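Local atomic coordinates of putative GGDEF domain protein (Pseudomonas aeruginosa, PDB entry 7E6G), a protein that probably makes cyclic di-GMP from two GTP molecules with magnesium as cofactor, acting as a diguanylate cyclase of the GGDEF family. Residues A[67-70]-A[71-75]; A[76-79]-A[80-84]; A[118-121]-A[122-126]; A[245-248]-A[249-253]. All blocks are in the same frame, centred on the assembly; numbering follows the deposited sequence.

Contact 1. Residues A[67-70]-A[71-75]; sequences ERYH and KQLRR
Tyr69 and Leu73, one helical turn apart, make the main apolar contact of residues 67-75. Leu73 CD1 sits over one face of the Tyr69 ring, toward its rim. Leu73 CD1 is 4.1 Å from the centroid of the Tyr69 ring and 24° off the ring normal, a CH-pi contact. The closest ring atom to Leu73 CD1 is Tyr69 CZ, at 3.7 Å. The CB of Tyr69 leaves the backbone pointing away from residues 71-75, but with CG anti to the backbone N (chi1 -179°) the outer end of the ring comes within touch of Leu73. The other branch, Leu73 CD2, reaches His70 CD2 at 4.0 Å. The His70 and Leu73 side chains run side by side in the same direction.

The polar contacts are largely those of the helix backbone. Lys71 N donates to Glu67 O at 3.2 Å, and Leu73 N donates to Tyr69 O at 3.3 Å. The bonds from Gln72 N to Arg68 O and from Arg74 N to His70 O are weak. The Arg74 chain bends at chi3 and folds back, so one face of its guanidinium lies over His70 O. His70 O is 3.5 Å from the Arg74 guanidinium plane, over its centre. His70 ND1 is hydrogen-bonded to Ser66 O.

All of this belongs to the long helix 27-102, away from the strands of the cyclase domain. The second subunit covers one side. Its Arg68 makes a cation-pi contact with Tyr69, and its Gln72 and Leu73 pack against Leu73 and Gln72 here.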
loop_
_atom_site.group_PDB
_atom_site.type_symbol
_atom_site.label_atom_id
_atom_site.label_comp_id
_atom_site.label_asym_id
_atom_site.label_seq_id
_atom_site.Cartn_x
_atom_site.Cartn_y
_atom_site.Cartn_z
ATOM N N GLU A 67 6.725 7.791 -15.916
ATOM C CA GLU A 67 7.696 6.940 -15.414
ATOM C C GLU A 67 7.877 7.114 -13.947
ATOM O O GLU A 67 8.105 6.262 -13.246
ATOM C CB GLU A 67 8.945 7.315 -16.140
ATOM C CG GLU A 67 9.639 6.272 -16.923
ATOM C CD GLU A 67 10.754 6.841 -17.760
ATOM O OE1 GLU A 67 10.632 7.926 -18.294
ATOM O OE2 GLU A 67 11.752 6.152 -17.944
ATOM N N ARG A 68 7.707 8.254 -13.428
ATOM C CA ARG A 68 7.776 8.380 -12.042
ATOM C C ARG A 68 6.703 7.800 -11.322
ATOM O O ARG A 68 6.876 7.474 -10.327
ATOM C CB ARG A 68 7.947 9.774 -11.623
ATOM C CG ARG A 68 9.040 10.393 -12.359
ATOM C CD ARG A 68 9.796 11.463 -11.638
ATOM N NE ARG A 68 9.260 12.782 -11.876
ATOM C CZ ARG A 68 9.312 13.728 -10.978
ATOM N NH1 ARG A 68 9.901 13.466 -9.838
ATOM N NH2 ARG A 68 8.776 14.893 -11.216
ATOM N N TYR A 69 5.545 7.866 -11.827
ATOM C CA TYR A 69 4.390 7.344 -11.307
ATOM C C TYR A 69 4.432 5.882 -11.196
ATOM O O TYR A 69 3.968 5.373 -10.311
ATOM C CB TYR A 69 3.274 7.808 -12.174
ATOM C CG TYR A 69 1.997 7.357 -11.749
ATOM C CD1 TYR A 69 1.453 7.855 -10.641
ATOM C CD2 TYR A 69 1.369 6.355 -12.376
ATOM C CE1 TYR A 69 0.274 7.392 -10.176
ATOM C CE2 TYR A 69 0.205 5.886 -11.925
ATOM C CZ TYR A 69 -0.336 6.417 -10.830
ATOM O OH TYR A 69 -1.485 5.977 -10.393
ATOM N N HIS A 70 4.924 5.221 -12.152
ATOM C CA HIS A 70 5.112 3.856 -12.184
ATOM C C HIS A 70 6.144 3.394 -11.215
ATOM O O HIS A 70 6.020 2.412 -10.716
ATOM C CB HIS A 70 5.245 3.413 -13.612
ATOM C CG HIS A 70 3.954 3.345 -14.337
ATOM N ND1 HIS A 70 3.496 4.339 -15.137
ATOM C CD2 HIS A 70 3.006 2.415 -14.335
ATOM C CE1 HIS A 70 2.324 4.029 -15.589
ATOM N NE2 HIS A 70 2.003 2.862 -15.116
ATOM N N LYS A 71 7.190 4.128 -10.984
ATOM C CA LYS A 71 8.176 3.822 -10.011
ATOM C C LYS A 71 7.626 3.843 -8.658
ATOM O O LYS A 71 7.919 3.060 -7.942
ATOM C CB LYS A 71 9.286 4.754 -10.109
ATOM C CG LYS A 71 10.181 4.413 -11.187
ATOM C CD LYS A 71 11.395 5.255 -11.138
ATOM C CE LYS A 71 12.369 4.930 -12.238
ATOM N NZ LYS A 71 12.520 6.001 -13.248
ATOM N N GLN A 72 6.788 4.762 -8.353
ATOM C CA GLN A 72 6.131 4.907 -7.170
ATOM C C GLN A 72 5.252 3.790 -6.914
ATOM O O GLN A 72 5.174 3.395 -5.875
ATOM C CB GLN A 72 5.307 6.056 -7.312
ATOM C CG GLN A 72 5.725 7.253 -6.631
ATOM C CD GLN A 72 6.934 7.119 -5.805
ATOM O OE1 GLN A 72 8.003 7.536 -6.210
ATOM N NE2 GLN A 72 6.771 6.657 -4.603
ATOM N N LEU A 73 4.551 3.280 -7.883
ATOM C CA LEU A 73 3.730 2.168 -7.741
ATOM C C LEU A 73 4.384 0.938 -7.383
ATOM O O LEU A 73 3.870 0.172 -6.813
ATOM C CB LEU A 73 2.943 2.003 -8.960
ATOM C CG LEU A 73 1.514 2.344 -9.185
ATOM C CD1 LEU A 73 1.167 3.709 -8.766
ATOM C CD2 LEU A 73 1.513 2.367 -10.626
ATOM N N ARG A 74 5.497 0.734 -7.919
ATOM C CA ARG A 74 6.333 -0.318 -7.637
ATOM C C ARG A 74 6.875 -0.294 -6.345
ATOM O O ARG A 74 6.960 -1.214 -5.783
ATOM C CB ARG A 74 7.392 -0.302 -8.623
ATOM C CG ARG A 74 6.850 -0.713 -9.878
ATOM C CD ARG A 74 7.943 -1.118 -10.753
ATOM N NE ARG A 74 8.715 -0.048 -11.321
ATOM C CZ ARG A 74 8.504 0.502 -12.499
ATOM N NH1 ARG A 74 9.286 1.445 -12.891
ATOM N NH2 ARG A 74 7.502 0.137 -13.250
ATOM N N ARG A 75 7.271 0.833 -5.901
ATOM C CA ARG A 75 7.813 1.062 -4.634
ATOM C C ARG A 75 6.850 0.749 -3.596
ATOM O O ARG A 75 7.190 0.159 -2.755
ATOM C CB ARG A 75 8.259 2.469 -4.579
ATOM C CG ARG A 75 8.992 2.957 -3.417
ATOM C CD ARG A 75 9.847 1.924 -2.790
ATOM N NE ARG A 75 11.075 1.663 -3.493
ATOM C CZ ARG A 75 12.125 2.429 -3.533
ATOM N NH1 ARG A 75 12.229 3.515 -2.880
ATOM N NH2 ARG A 75 13.059 2.055 -4.282
#

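Contact 2. Residues A[76-79]-A[80-84]; sequences LEKV and ARISD
Lys78 O accepts from Ile82 N at 2.9 Å, and the bond is almost straight, with an N-H...O angle of 177°. It is one of a run of i to i+4 bonds in the long helix 27-102. Ala80 N donates to Leu76 O, Arg81 N to Glu77 O, and Ser83 N to Val79 O. The helix meets the second subunit here, where Leu76 packs on its own counterpart and Ser83 on Gln87 of that subunit. This is consistent with a parallel coiled-coil pairing.

Lys78 packs along two neighbours, Ile82 and Arg81. Lys78 and Ile82 stand side by side and point the same way. Lys78 CG meets Ile82 CD1 at 3.8 Å. The lysine is extended beyond CG, and Lys78 CE still lies 4.0 Å from Ile82 CD1. Lys78 NZ makes salt bridges with acidic side chains of another protein. Arg81 passes the aliphatic part of the same lysine, with Arg81 NH2 3.8 Å from Lys78 CG. This arginine NH2 also has an acidic partner on the other protein. Ser83 OG bonds to polar side chains of other protein chains. Chains of another protein and the second subunit both pack on these residues.

Glu77 and Arg81 form the salt bridge within the helix. Bends at chi2 of Glu77 and chi3 of Arg81 bring the two charged ends together. The carboxylate and guanidinium planes are turned 51° apart. Glu77 OE1 meets the guanidinium at its edge, near its plane, 2.9 Å from Arg81 NH1, but the hydrogen bond is weak because the N-H...O angle is only 121°.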
loop_
_atom_site.group_PDB
_atom_site.type_symbol
_atom_site.label_atom_id
_atom_site.label_comp_id
_atom_site.label_asym_id
_atom_site.label_seq_id
_atom_site.Cartn_x
_atom_site.Cartn_y
_atom_site.Cartn_z
ATOM N N LEU A 76 5.635 1.123 -3.708
ATOM C CA LEU A 76 4.625 0.799 -2.853
ATOM C C LEU A 76 4.375 -0.638 -2.854
ATOM O O LEU A 76 4.212 -1.178 -1.905
ATOM C CB LEU A 76 3.401 1.527 -3.219
ATOM C CG LEU A 76 2.134 1.183 -2.494
ATOM C CD1 LEU A 76 2.231 1.187 -1.056
ATOM C CD2 LEU A 76 0.905 1.881 -2.792
ATOM N N GLU A 77 4.306 -1.271 -3.965
ATOM C CA GLU A 77 4.068 -2.710 -3.946
ATOM C C GLU A 77 5.249 -3.460 -3.313
ATOM O O GLU A 77 5.047 -4.411 -2.550
ATOM C CB GLU A 77 3.750 -3.193 -5.355
ATOM C CG GLU A 77 3.476 -4.654 -5.426
ATOM C CD GLU A 77 4.544 -5.375 -6.216
ATOM O OE1 GLU A 77 5.219 -6.258 -5.622
ATOM O OE2 GLU A 77 4.706 -5.048 -7.425
ATOM N N LYS A 78 6.481 -2.991 -3.539
ATOM C CA LYS A 78 7.650 -3.639 -2.950
ATOM C C LYS A 78 7.701 -3.441 -1.444
ATOM O O LYS A 78 8.010 -4.380 -0.694
ATOM C CB LYS A 78 8.933 -3.102 -3.567
ATOM C CG LYS A 78 10.156 -3.778 -3.008
ATOM C CD LYS A 78 11.432 -3.195 -3.563
ATOM C CE LYS A 78 12.538 -4.247 -3.548
ATOM N NZ LYS A 78 13.757 -3.808 -4.302
ATOM N N VAL A 79 7.463 -2.207 -0.981
ATOM C CA VAL A 79 7.462 -1.948 0.458
ATOM C C VAL A 79 6.454 -2.852 1.137
ATOM O O VAL A 79 6.742 -3.466 2.171
ATOM C CB VAL A 79 7.169 -0.465 0.755
ATOM C CG1 VAL A 79 6.795 -0.286 2.199
ATOM C CG2 VAL A 79 8.369 0.393 0.419
ATOM N N ALA A 80 5.271 -2.978 0.540
ATOM C CA ALA A 80 4.233 -3.800 1.140
ATOM C C ALA A 80 4.618 -5.275 1.115
ATOM O O ALA A 80 4.357 -6.002 2.078
ATOM C CB ALA A 80 2.904 -3.558 0.422
ATOM N N ARG A 81 5.257 -5.755 0.127
ATOM C CA ARG A 81 5.653 -7.040 0.137
ATOM C C ARG A 81 6.685 -7.364 1.079
ATOM O O ARG A 81 6.613 -8.262 1.676
ATOM C CB ARG A 81 6.148 -7.288 -1.196
ATOM C CG ARG A 81 6.578 -8.640 -1.362
ATOM C CD ARG A 81 6.945 -8.938 -2.700
ATOM N NE ARG A 81 8.262 -8.616 -2.918
ATOM C CZ ARG A 81 8.619 -7.745 -3.825
ATOM N NH1 ARG A 81 7.752 -7.163 -4.573
ATOM N NH2 ARG A 81 9.843 -7.433 -3.992
ATOM N N ILE A 82 7.701 -6.616 1.172
ATOM C CA ILE A 82 8.749 -6.859 2.151
ATOM C C ILE A 82 8.171 -6.824 3.554
ATOM O O ILE A 82 8.421 -7.716 4.374
ATOM C CB ILE A 82 9.878 -5.835 1.972
ATOM C CG1 ILE A 82 10.551 -6.087 0.625
ATOM C CG2 ILE A 82 10.858 -5.918 3.121
ATOM C CD1 ILE A 82 11.629 -5.118 0.278
ATOM N N SER A 83 7.376 -5.792 3.849
ATOM C CA SER A 83 6.748 -5.714 5.155
ATOM C C SER A 83 5.900 -6.950 5.434
ATOM O O SER A 83 5.936 -7.493 6.544
ATOM C CB SER A 83 5.916 -4.441 5.248
ATOM O OG SER A 83 5.637 -4.127 6.600
ATOM N N ASP A 84 5.136 -7.416 4.440
ATOM C CA ASP A 84 4.329 -8.618 4.625
ATOM C C ASP A 84 5.184 -9.787 5.055
ATOM O O ASP A 84 4.821 -10.525 5.981
ATOM C CB ASP A 84 3.603 -8.975 3.337
ATOM C CG ASP A 84 2.376 -8.148 3.128
ATOM O OD1 ASP A 84 2.039 -7.394 4.068
ATOM O OD2 ASP A 84 1.758 -8.251 2.035
#

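Contact 3. Residues A[118-121]-A[122-126]; sequences RLRE and ENERS
Residues 118-126 are continuous helix within helix 112-128 of the GGDEF domain, and residues 118-121 take bonds from the N-H groups one turn on. Glu122 N donates to Arg118 O and Arg125 N to Glu121 O, both at 3.0 Å. Arg120 O accepts from Glu124 N at 3.1 Å and, weakly, from Asn123 N. The Asn123 N-H has its better bond to Leu119 O.

The helix packs on the central sheet of the domain. Leu119 touches Leu185 and Leu187 of strand 183-188, and also Val240 of helix 236-252. Asn123 OD1 is hydrogen-bonded to Tyr133 OH.

Arg118, Glu122 and Arg125 make a salt-bridge network. Arg118 and Glu122 also touch Leu187. These two side chains run side by side, pointing the same way. The arginine chain bends at chi2 (77°), which lays its NE beside the glutamate. The two charged planes are turned 50° apart. Arg125 NH2 lies 3.6 Å from Glu122 OE2, but this oxygen is well out of the guanidinium plane, so the link is one of charge alone. The same Glu122 OE2 takes a weak hydrogen bond from Arg118 NE at 3.3 Å.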
loop_
_atom_site.group_PDB
_atom_site.type_symbol
_atom_site.label_atom_id
_atom_site.label_comp_id
_atom_site.label_asym_id
_atom_site.label_seq_id
_atom_site.Cartn_x
_atom_site.Cartn_y
_atom_site.Cartn_z
ATOM N N ARG A 118 -8.010 -20.536 31.444
ATOM C CA ARG A 118 -9.356 -20.640 31.118
ATOM C C ARG A 118 -10.195 -20.818 32.314
ATOM O O ARG A 118 -11.228 -20.393 32.372
ATOM C CB ARG A 118 -9.534 -21.599 30.028
ATOM C CG ARG A 118 -10.948 -21.939 29.683
ATOM C CD ARG A 118 -11.744 -20.952 28.885
ATOM N NE ARG A 118 -12.965 -21.536 28.398
ATOM C CZ ARG A 118 -13.076 -22.038 27.201
ATOM N NH1 ARG A 118 -12.054 -22.034 26.415
ATOM N NH2 ARG A 118 -14.167 -22.552 26.767
ATOM N N LEU A 119 -9.716 -21.453 33.306
ATOM C CA LEU A 119 -10.486 -21.597 34.538
ATOM C C LEU A 119 -10.712 -20.246 35.203
ATOM O O LEU A 119 -11.809 -19.972 35.714
ATOM C CB LEU A 119 -9.788 -22.561 35.494
ATOM C CG LEU A 119 -10.216 -24.033 35.411
ATOM C CD1 LEU A 119 -9.074 -24.921 35.887
ATOM C CD2 LEU A 119 -11.509 -24.328 36.184
ATOM N N ARG A 120 -9.692 -19.385 35.194
ATOM C CA ARG A 120 -9.869 -18.019 35.681
ATOM C C ARG A 120 -10.967 -17.294 34.902
ATOM O O ARG A 120 -11.885 -16.703 35.494
ATOM C CB ARG A 120 -8.538 -17.266 35.598
ATOM C CG ARG A 120 -8.604 -15.807 35.997
ATOM C CD ARG A 120 -7.274 -15.338 36.607
ATOM N NE ARG A 120 -7.359 -15.088 38.054
ATOM C CZ ARG A 120 -6.376 -15.323 38.924
ATOM N NH1 ARG A 120 -5.221 -15.826 38.503
ATOM N NH2 ARG A 120 -6.547 -15.061 40.220
ATOM N N GLU A 121 -10.912 -17.345 33.566
ATOM C CA GLU A 121 -11.907 -16.556 32.838
ATOM C C GLU A 121 -13.306 -17.169 32.933
ATOM O O GLU A 121 -14.305 -16.441 32.870
ATOM C CB GLU A 121 -11.489 -16.323 31.381
ATOM C CG GLU A 121 -11.284 -17.534 30.528
ATOM C CD GLU A 121 -10.584 -17.191 29.214
ATOM O OE1 GLU A 121 -10.981 -17.733 28.149
ATOM O OE2 GLU A 121 -9.640 -16.365 29.250
ATOM N N GLU A 122 -13.417 -18.475 33.164
ATOM C CA GLU A 122 -14.750 -19.030 33.375
ATOM C C GLU A 122 -15.285 -18.758 34.783
ATOM O O GLU A 122 -16.500 -18.613 34.950
ATOM C CB GLU A 122 -14.756 -20.529 33.077
ATOM C CG GLU A 122 -14.663 -20.864 31.586
ATOM C CD GLU A 122 -15.815 -20.299 30.785
ATOM O OE1 GLU A 122 -16.933 -20.242 31.337
ATOM O OE2 GLU A 122 -15.605 -19.931 29.604
ATOM N N ASN A 123 -14.477 -18.561 35.753
ATOM C CA ASN A 123 -14.945 -18.176 36.999
ATOM C C ASN A 123 -15.448 -16.861 36.906
ATOM O O ASN A 123 -16.310 -16.621 37.590
ATOM C CB ASN A 123 -13.903 -18.061 38.016
ATOM C CG ASN A 123 -14.036 -19.024 39.062
ATOM O OD1 ASN A 123 -14.252 -20.020 38.814
ATOM N ND2 ASN A 123 -13.859 -18.701 40.196
ATOM N N GLU A 124 -14.807 -15.946 36.203
ATOM C CA GLU A 124 -15.329 -14.594 36.015
ATOM C C GLU A 124 -16.657 -14.605 35.248
ATOM O O GLU A 124 -17.617 -13.923 35.644
ATOM C CB GLU A 124 -14.278 -13.716 35.330
ATOM C CG GLU A 124 -13.190 -13.205 36.302
ATOM C CD GLU A 124 -11.875 -12.829 35.611
ATOM O OE1 GLU A 124 -10.835 -12.721 36.311
ATOM O OE2 GLU A 124 -11.882 -12.630 34.375
ATOM N N ARG A 125 -16.800 -15.397 34.268
ATOM C CA ARG A 125 -18.001 -15.465 33.547
ATOM C C ARG A 125 -19.115 -15.935 34.373
ATOM O O ARG A 125 -20.187 -15.691 34.089
ATOM C CB ARG A 125 -17.793 -16.386 32.405
ATOM C CG ARG A 125 -18.753 -16.314 31.280
ATOM C CD ARG A 125 -18.448 -17.424 30.331
ATOM N NE ARG A 125 -18.510 -17.015 28.953
ATOM C CZ ARG A 125 -17.491 -16.609 28.208
ATOM N NH1 ARG A 125 -17.701 -16.204 26.966
ATOM N NH2 ARG A 125 -16.277 -16.567 28.674
ATOM N N SER A 126 -18.861 -16.786 35.305
ATOM C CA SER A 126 -19.840 -17.298 36.211
ATOM C C SER A 126 -20.379 -16.354 37.136
ATOM O O SER A 126 -21.413 -16.519 37.614
ATOM C CB SER A 126 -19.295 -18.433 36.964
ATOM O OG SER A 126 -19.258 -19.512 36.112
#

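Contact 4. Residues A[245-248]-A[249-253]; sequences AALL and DAKRS. With G2P (phosphomethylphosphonic acid guanylate ester), chain H.
Leu248 and Arg252 touch through a methyl group and a guanidinium. Leu248 CD1 lies over one face of the Arg252 guanidinium, 3.4 Å above its plane and toward its rim. Leu248 CD1 is 3.5 Å from Arg252 NH1. Arg252 has its CG beside the backbone N (chi1 -70°) and runs extended from CG to NE, which takes it past both leucine methyls. Leu248 CD2 meets the shaft, 3.9 Å from Arg252 CG. Arg252 NE also makes a weak hydrogen bond to Thr216 O of the second subunit.

Leu247 and Lys251 lie side by side, pointing the same way, with Leu247 CD2 3.8 Å from Lys251 CD. Both stand on helix 236-252, the helix of a beta-alpha-beta crossover in the GGDEF domain. It links the parallel strands 223-229 and 258-260. Ala246 and Ala250 pack on Val259 of the latter.

The Lys251 chain bends at chi2 (102°) and again at chi4, which turns its amino group away from residues 245-248 and into the active site. There NZ bonds to Asp139 OD1 and makes a salt bridge with Asp141. Asp139 is a magnesium ligand. NZ also lies by the terminal phosphate of the bound GTP analogue, but Lys251 CE clashes with that phosphate in the model, so the detail is doubtful. Past the helix end, Ser253 OG donates to Ala250 O at 3.2 Å.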
loop_
_atom_site.group_PDB
_atom_site.type_symbol
_atom_site.label_atom_id
_atom_site.label_comp_id
_atom_site.label_asym_id
_atom_site.label_seq_id
_atom_site.Cartn_x
_atom_site.Cartn_y
_atom_site.Cartn_z
ATOM N N ALA A 245 -10.905 -34.030 45.301
ATOM C CA ALA A 245 -11.334 -34.857 46.423
ATOM C C ALA A 245 -12.347 -35.898 45.965
ATOM O O ALA A 245 -12.356 -37.031 46.461
ATOM C CB ALA A 245 -11.914 -33.971 47.527
ATOM N N ALA A 246 -13.197 -35.536 44.995
ATOM C CA ALA A 246 -14.115 -36.519 44.424
ATOM C C ALA A 246 -13.344 -37.643 43.735
ATOM O O ALA A 246 -13.644 -38.826 43.933
ATOM C CB ALA A 246 -15.084 -35.847 43.454
ATOM N N LEU A 247 -12.335 -37.282 42.930
ATOM C CA LEU A 247 -11.402 -38.266 42.388
ATOM C C LEU A 247 -10.828 -39.178 43.470
ATOM O O LEU A 247 -10.704 -40.395 43.269
ATOM C CB LEU A 247 -10.264 -37.556 41.660
ATOM C CG LEU A 247 -9.552 -38.305 40.541
ATOM C CD1 LEU A 247 -8.705 -37.338 39.763
ATOM C CD2 LEU A 247 -8.684 -39.365 41.100
ATOM N N LEU A 248 -10.418 -38.608 44.603
ATOM C CA LEU A 248 -9.880 -39.447 45.672
ATOM C C LEU A 248 -10.921 -40.455 46.147
ATOM O O LEU A 248 -10.605 -41.633 46.363
ATOM C CB LEU A 248 -9.411 -38.585 46.834
ATOM C CG LEU A 248 -8.165 -38.980 47.612
ATOM C CD1 LEU A 248 -8.391 -38.603 49.043
ATOM C CD2 LEU A 248 -7.823 -40.452 47.504
ATOM N N ASP A 249 -12.171 -40.012 46.310
ATOM C CA ASP A 249 -13.220 -40.944 46.731
ATOM C C ASP A 249 -13.459 -42.029 45.682
ATOM O O ASP A 249 -13.664 -43.201 46.026
ATOM C CB ASP A 249 -14.514 -40.191 47.019
ATOM C CG ASP A 249 -14.394 -39.279 48.220
ATOM O OD1 ASP A 249 -13.568 -39.583 49.126
ATOM O OD2 ASP A 249 -15.114 -38.249 48.235
ATOM N N ALA A 250 -13.467 -41.655 44.402
ATOM C CA ALA A 250 -13.522 -42.662 43.353
ATOM C C ALA A 250 -12.416 -43.687 43.554
ATOM O O ALA A 250 -12.659 -44.899 43.547
ATOM C CB ALA A 250 -13.412 -41.999 41.980
ATOM N N LYS A 251 -11.196 -43.212 43.792
ATOM C CA LYS A 251 -10.062 -44.124 43.867
ATOM C C LYS A 251 -10.154 -45.038 45.077
ATOM O O LYS A 251 -9.814 -46.221 44.992
ATOM C CB LYS A 251 -8.758 -43.338 43.892
ATOM C CG LYS A 251 -7.749 -43.872 42.896
ATOM C CD LYS A 251 -7.695 -42.984 41.662
ATOM C CE LYS A 251 -6.395 -43.132 40.902
ATOM N NZ LYS A 251 -6.524 -43.521 39.516
ATOM N N ARG A 252 -10.600 -44.506 46.216
ATOM C CA ARG A 252 -10.708 -45.308 47.429
ATOM C C ARG A 252 -11.832 -46.328 47.333
ATOM O O ARG A 252 -11.772 -47.374 47.991
ATOM C CB ARG A 252 -10.929 -44.397 48.626
ATOM C CG ARG A 252 -9.726 -43.572 48.976
ATOM C CD ARG A 252 -10.025 -42.719 50.188
ATOM N NE ARG A 252 -8.802 -42.262 50.836
ATOM C CZ ARG A 252 -8.714 -41.143 51.547
ATOM N NH1 ARG A 252 -9.789 -40.374 51.699
ATOM N NH2 ARG A 252 -7.557 -40.800 52.112
ATOM N N SER A 253 -12.850 -46.052 46.516
ATOM C CA SER A 253 -14.037 -46.889 46.413
ATOM C C SER A 253 -13.936 -47.944 45.318
ATOM O O SER A 253 -14.949 -48.550 44.968
ATOM C CB SER A 253 -15.275 -46.012 46.188
ATOM O OG SER A 253 -15.479 -45.715 44.817
HETATM P PG G2P H . -3.731 -45.727 40.600
HETATM O O1G G2P H . -4.439 -44.651 40.370
HETATM O O2G G2P H . -4.263 -46.796 40.085
HETATM O O3G G2P H . -3.316 -45.878 41.857
HETATM O O3B G2P H . -2.481 -45.351 39.803
HETATM P PB G2P H . -1.122 -45.939 39.279
HETATM O O1B G2P H . -1.247 -45.745 38.001
HETATM O O2B G2P H . -0.842 -47.182 39.658
HETATM C C3A G2P H . 0.240 -45.047 39.865
HETATM P PA G2P H . 0.380 -43.415 39.900
HETATM O O1A G2P H . 0.646 -43.651 41.244
HETATM O O2A G2P H . -0.953 -43.253 39.384
HETATM O "O5'" G2P H . 1.477 -43.708 38.945
HETATM C "C5'" G2P H . 1.399 -43.433 37.551
HETATM C "C4'" G2P H . 2.715 -43.604 36.861
HETATM O "O4'" G2P H . 2.659 -42.655 35.955
HETATM C "C3'" G2P H . 3.766 -43.061 37.671
HETATM O "O3'" G2P H . 4.608 -44.098 37.989
HETATM C "C2'" G2P H . 4.367 -42.086 36.738
HETATM O "O2'" G2P H . 5.732 -42.038 36.719
HETATM C "C1'" G2P H . 3.890 -42.565 35.491
HETATM N N9 G2P H . 3.945 -41.576 34.482
HETATM C C8 G2P H . 3.824 -40.331 34.803
HETATM N N7 G2P H . 3.902 -39.581 33.751
HETATM C C5 G2P H . 4.058 -40.325 32.745
HETATM C C6 G2P H . 4.166 -40.050 31.471
HETATM O O6 G2P H . 4.149 -38.950 31.019
HETATM N N1 G2P H . 4.314 -41.083 30.583
HETATM C C2 G2P H . 4.358 -42.339 31.060
HETATM N N2 G2P H . 4.483 -43.248 30.245
HETATM N N3 G2P H . 4.254 -42.557 32.361
HETATM C C4 G2P H . 4.078 -41.572 33.200
#

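From the N terminus, contacts 1 and 2 come first, in direct succession on helix 27-102, with centres about 13 Å apart. Both touch the second subunit, as does contact 4 and, through Arg120, contact 3. Contact 3 follows on helix 112-128, its centre about 42 Å from that of contact 2. Contact 4 lies on helix 236-252, at the bound GTP analogue. Contacts 3 and 4, centres about 25 Å apart, lie on helices packed on the GGDEF sheet: contact 3 against strand 183-188, contact 4 within the unit 223-229, 236-252, 258-260. Each contact joins neighbouring turns of one helix, so none closes a loop, nests or crosses another.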